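Local coordinates for protein chitin binding domain (Burkholderia pseudomallei, PDB 3UAM) that probably binds chitin or a related polysaccharide and, as a member of the AA10 lytic polysaccharide monooxygenase family, may cleave it oxidatively, at residues R127-W132 with A196-A201. Residues are numbered along the deposited sequence; the frame is centred on the assembly and turned at random.
Sequences RRWTYW and AVWDVA. With GOL (glycerol), chain I.
W129 takes CD1 of W198 over one face of its indole, off toward the rim, 3.4 Å from NE1 of W129. The planes of the five-membered rings are only 14° apart, but the rings are offset, with little of one lying over the other. Both side chains point the same way from a non-hydrogen-bonded pair of an antiparallel ladder. W129 reaches W198 with CG anti to its carbonyl carbon (chi1 -65°), while its NE1 bonds to the hydroxyl of Y120; NE1 of W198 is taken by T126. On the same face, the next non-hydrogen-bonded pair sets the A196 methyl beside CD1 and CE1 of Y131, CB to CE1 3.5 Å, and the Y131 hydroxyl bonds to H181 and W118. T130 and V197 form the hydrogen-bonded pair between them, each amide 2.9 Å from the other's carbonyl oxygen (T130 N to V197 O, V197 N to T130 O).

The other face is polar toward one end. R128 brings its CG close to OD2 of D199 and then bends at chi3, so that NH1 forms a 3.0 Å salt bridge to D199 OD2, in the guanidinium plane and on the anti lone pair of that oxygen. D63 and D65 also form salt bridges with the guanidinium, so three carboxylates surround it. A water donates to V197 O, and W132 NE1 gives a 2.8 Å hydrogen bond to O2 of a glycerol, probably from the crystallisation liquor. The pairing joins strands 126-133 and 190-200 within the beta-sandwich core, consistent with the immunoglobulin-like fold of AA10 enzymes, flanked by strands 155-158 and 205-215, with strand 113-121 packing against the Y131 and A196 side.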
ATOM      1  N   ARG A 127      12.221   1.277  -4.434  1.00  5.30           N
ATOM      2  CA  ARG A 127      12.523   0.018  -5.116  1.00  5.36           C
ATOM      3  C   ARG A 127      11.363  -0.442  -5.980  1.00  5.27           C
ATOM      4  O   ARG A 127      11.566  -0.844  -7.104  1.00  5.47           O
ATOM      5  CB  ARG A 127      12.925  -1.091  -4.134  1.00  5.31           C
ATOM      6  CG  ARG A 127      13.345  -2.385  -4.815  1.00  5.50           C
ATOM      7  CD  ARG A 127      14.397  -2.167  -5.899  1.00  5.86           C
ATOM      8  NE  ARG A 127      15.581  -1.492  -5.386  1.00  6.09           N
ATOM      9  CZ  ARG A 127      16.494  -0.868  -6.132  1.00  6.46           C
ATOM     10  NH1 ARG A 127      16.349  -0.779  -7.442  1.00  6.62           N
ATOM     11  NH2 ARG A 127      17.531  -0.269  -5.553  1.00  6.75           N
ATOM     12  N   ARG A 128      10.151  -0.379  -5.447  1.00  5.09           N
ATOM     13  CA  ARG A 128       8.970  -0.839  -6.172  1.00  5.11           C
ATOM     14  C   ARG A 128       7.656  -0.288  -5.593  1.00  4.95           C
ATOM     15  O   ARG A 128       7.616   0.256  -4.486  1.00  4.75           O
ATOM     16  CB  ARG A 128       8.928  -2.372  -6.203  1.00  5.27           C
ATOM     17  CG  ARG A 128       8.656  -3.011  -4.847  1.00  5.20           C
ATOM     18  CD  ARG A 128       8.548  -4.542  -4.857  1.00  5.44           C
ATOM     19  NE  ARG A 128       9.781  -5.201  -5.299  1.00  5.77           N
ATOM     20  CZ  ARG A 128      10.909  -5.242  -4.590  1.00  5.92           C
ATOM     21  NH1 ARG A 128      10.994  -4.637  -3.406  1.00  5.71           N
ATOM     22  NH2 ARG A 128      11.970  -5.875  -5.073  1.00  6.34           N
ATOM     23  N   TRP A 129       6.597  -0.427  -6.392  1.00  5.09           N
ATOM     24  CA  TRP A 129       5.232  -0.318  -5.951  1.00  5.10           C
ATOM     25  C   TRP A 129       4.589  -1.626  -6.309  1.00  5.23           C
ATOM     26  O   TRP A 129       4.834  -2.167  -7.385  1.00  5.35           O
ATOM     27  CB  TRP A 129       4.494   0.761  -6.716  1.00  5.31           C
ATOM     28  CG  TRP A 129       4.978   2.155  -6.521  1.00  5.54           C
ATOM     29  CD1 TRP A 129       4.439   3.143  -5.702  1.00  5.62           C
ATOM     30  CD2 TRP A 129       6.098   2.790  -7.198  1.00  5.92           C
ATOM     31  NE1 TRP A 129       5.133   4.323  -5.837  1.00  5.84           N
ATOM     32  CE2 TRP A 129       6.139   4.178  -6.715  1.00  6.09           C
ATOM     33  CE3 TRP A 129       7.019   2.377  -8.147  1.00  6.21           C
ATOM     34  CZ2 TRP A 129       7.087   5.081  -7.164  1.00  6.48           C
ATOM     35  CZ3 TRP A 129       7.975   3.297  -8.593  1.00  6.69           C
ATOM     36  CH2 TRP A 129       8.002   4.625  -8.098  1.00  6.81           C
ATOM     37  N   THR A 130       3.764  -2.138  -5.410  1.00  5.26           N
ATOM     38  CA  THR A 130       3.119  -3.423  -5.576  1.00  5.56           C
ATOM     39  C   THR A 130       1.631  -3.245  -5.267  1.00  5.50           C
ATOM     40  O   THR A 130       1.273  -2.444  -4.380  1.00  5.26           O
ATOM     41  CB  THR A 130       3.688  -4.468  -4.604  1.00  5.81           C
ATOM     42  OG1 THR A 130       5.076  -4.708  -4.897  1.00  6.25           O
ATOM     43  CG2 THR A 130       2.958  -5.770  -4.810  1.00  6.31           C
ATOM     44  N   TYR A 131       0.789  -3.950  -6.020  1.00  5.64           N
ATOM     45  CA  TYR A 131      -0.648  -3.918  -5.826  1.00  5.73           C
ATOM     46  C   TYR A 131      -1.151  -5.338  -5.587  1.00  6.02           C
ATOM     47  O   TYR A 131      -0.969  -6.204  -6.405  1.00  6.29           O
ATOM     48  CB  TYR A 131      -1.337  -3.269  -7.014  1.00  5.87           C
ATOM     49  CG  TYR A 131      -0.856  -1.851  -7.227  1.00  5.74           C
ATOM     50  CD1 TYR A 131      -1.473  -0.797  -6.566  1.00  5.65           C
ATOM     51  CD2 TYR A 131       0.229  -1.569  -8.049  1.00  5.73           C
ATOM     52  CE1 TYR A 131      -1.043   0.500  -6.730  1.00  5.64           C
ATOM     53  CE2 TYR A 131       0.657  -0.264  -8.226  1.00  5.78           C
ATOM     54  CZ  TYR A 131       0.016   0.771  -7.549  1.00  5.64           C
ATOM     55  OH  TYR A 131       0.412   2.089  -7.663  1.00  5.77           O
ATOM     56  N   TRP A 132      -1.796  -5.532  -4.449  1.00  6.09           N
ATOM     57  CA  TRP A 132      -2.309  -6.821  -3.998  1.00  6.51           C
ATOM     58  C   TRP A 132      -3.819  -6.781  -3.947  1.00  6.61           C
ATOM     59  O   TRP A 132      -4.411  -5.750  -3.586  1.00  6.36           O
ATOM     60  CB  TRP A 132      -1.783  -7.137  -2.578  1.00  6.65           C
ATOM     61  CG  TRP A 132      -0.279  -7.071  -2.424  1.00  6.77           C
ATOM     62  CD1 TRP A 132       0.499  -5.974  -2.048  1.00  6.56           C
ATOM     63  CD2 TRP A 132       0.685  -8.165  -2.655  1.00  7.15           C
ATOM     64  NE1 TRP A 132       1.845  -6.328  -2.014  1.00  6.81           N
ATOM     65  CE2 TRP A 132       2.010  -7.619  -2.383  1.00  7.04           C
ATOM     66  CE3 TRP A 132       0.574  -9.485  -3.045  1.00  7.66           C
ATOM     67  CZ2 TRP A 132       3.162  -8.379  -2.533  1.00  7.32           C
ATOM     68  CZ3 TRP A 132       1.738 -10.243  -3.188  1.00  7.94           C
ATOM     69  CH2 TRP A 132       3.005  -9.703  -2.913  1.00  7.71           C
ATOM     70  N   ALA A 196      -2.271  -1.151  -1.928  1.00  4.91           N
ATOM     71  CA  ALA A 196      -1.192  -0.524  -2.689  1.00  4.83           C
ATOM     72  C   ALA A 196      -0.042  -0.272  -1.723  1.00  4.77           C
ATOM     73  O   ALA A 196      -0.268   0.342  -0.649  1.00  4.84           O
ATOM     74  CB  ALA A 196      -1.689   0.781  -3.312  1.00  4.90           C
ATOM     75  N   VAL A 197       1.170  -0.722  -2.090  1.00  4.71           N
ATOM     76  CA  VAL A 197       2.340  -0.666  -1.211  1.00  4.74           C
ATOM     77  C   VAL A 197       3.551  -0.059  -1.923  1.00  4.86           C
ATOM     78  O   VAL A 197       3.938  -0.519  -3.001  1.00  5.19           O
ATOM     79  CB  VAL A 197       2.731  -2.062  -0.684  1.00  4.77           C
ATOM     80  CG1 VAL A 197       3.846  -1.969   0.370  1.00  4.82           C
ATOM     81  CG2 VAL A 197       1.506  -2.785  -0.118  1.00  4.85           C
ATOM     82  N   TRP A 198       4.167   0.927  -1.283  1.00  4.86           N
ATOM     83  CA  TRP A 198       5.321   1.658  -1.802  1.00  4.96           C
ATOM     84  C   TRP A 198       6.563   1.324  -1.004  1.00  5.01           C
ATOM     85  O   TRP A 198       6.659   1.738   0.134  1.00  5.10           O
ATOM     86  CB  TRP A 198       4.999   3.138  -1.710  1.00  5.12           C
ATOM     87  CG  TRP A 198       6.129   4.083  -2.052  1.00  5.37           C
ATOM     88  CD1 TRP A 198       7.053   3.971  -3.070  1.00  5.46           C
ATOM     89  CD2 TRP A 198       6.444   5.337  -1.392  1.00  5.70           C
ATOM     90  NE1 TRP A 198       7.906   5.033  -3.076  1.00  5.82           N
ATOM     91  CE2 TRP A 198       7.583   5.900  -2.106  1.00  5.98           C
ATOM     92  CE3 TRP A 198       5.876   6.061  -0.360  1.00  5.91           C
ATOM     93  CZ2 TRP A 198       8.160   7.082  -1.736  1.00  6.41           C
ATOM     94  CZ3 TRP A 198       6.465   7.266  -0.002  1.00  6.32           C
ATOM     95  CH2 TRP A 198       7.585   7.764  -0.687  1.00  6.66           C
ATOM     96  N   ASP A 199       7.512   0.588  -1.605  1.00  5.04           N
ATOM     97  CA  ASP A 199       8.731   0.076  -0.929  1.00  5.11           C
ATOM     98  C   ASP A 199       9.902   1.054  -1.078  1.00  5.16           C
ATOM     99  O   ASP A 199      10.288   1.430  -2.209  1.00  5.14           O
ATOM    100  CB  ASP A 199       9.238  -1.233  -1.543  1.00  5.33           C
ATOM    101  CG  ASP A 199       8.430  -2.459  -1.168  1.00  5.55           C
ATOM    102  OD1 ASP A 199       7.347  -2.359  -0.538  1.00  5.57           O
ATOM    103  OD2 ASP A 199       8.919  -3.555  -1.533  1.00  5.78           O
ATOM    104  N   VAL A 200      10.507   1.402   0.048  1.00  5.12           N
ATOM    105  CA  VAL A 200      11.618   2.326   0.093  1.00  5.37           C
ATOM    106  C   VAL A 200      12.932   1.535   0.050  1.00  5.59           C
ATOM    107  O   VAL A 200      13.153   0.614   0.863  1.00  5.64           O
ATOM    108  CB  VAL A 200      11.565   3.194   1.366  1.00  5.53           C
ATOM    109  CG1 VAL A 200      12.773   4.133   1.452  1.00  5.89           C
ATOM    110  CG2 VAL A 200      10.251   3.969   1.420  1.00  5.34           C
ATOM    111  N   ALA A 201      13.801   1.909  -0.880  1.00  5.79           N
ATOM    112  CA  ALA A 201      15.028   1.173  -1.138  1.00  6.11           C
ATOM    113  C   ALA A 201      16.027   1.242   0.005  1.00  6.58           C
ATOM    114  O   ALA A 201      16.632   0.218   0.372  1.00  6.81           O
ATOM    115  CB  ALA A 201      15.687   1.677  -2.416  1.00  6.29           C
TER
HETATM  116  C1  GOL I 217       5.727  -4.912   0.584  1.00 12.05           C
HETATM  117  O1  GOL I 217       6.706  -3.961   0.879  1.00 12.15           O
HETATM  118  C2  GOL I 217       5.629  -5.191  -0.875  1.00 12.58           C
HETATM  119  O2  GOL I 217       4.315  -5.765  -0.896  1.00 13.91           O
HETATM  120  C3  GOL I 217       6.663  -6.185  -1.393  1.00 12.69           C
HETATM  121  O3  GOL I 217       8.015  -5.766  -1.274  1.00 11.96           O
HETATM  122  O   HOH W   1       5.789  -2.443  -2.774  1.00  5.64           O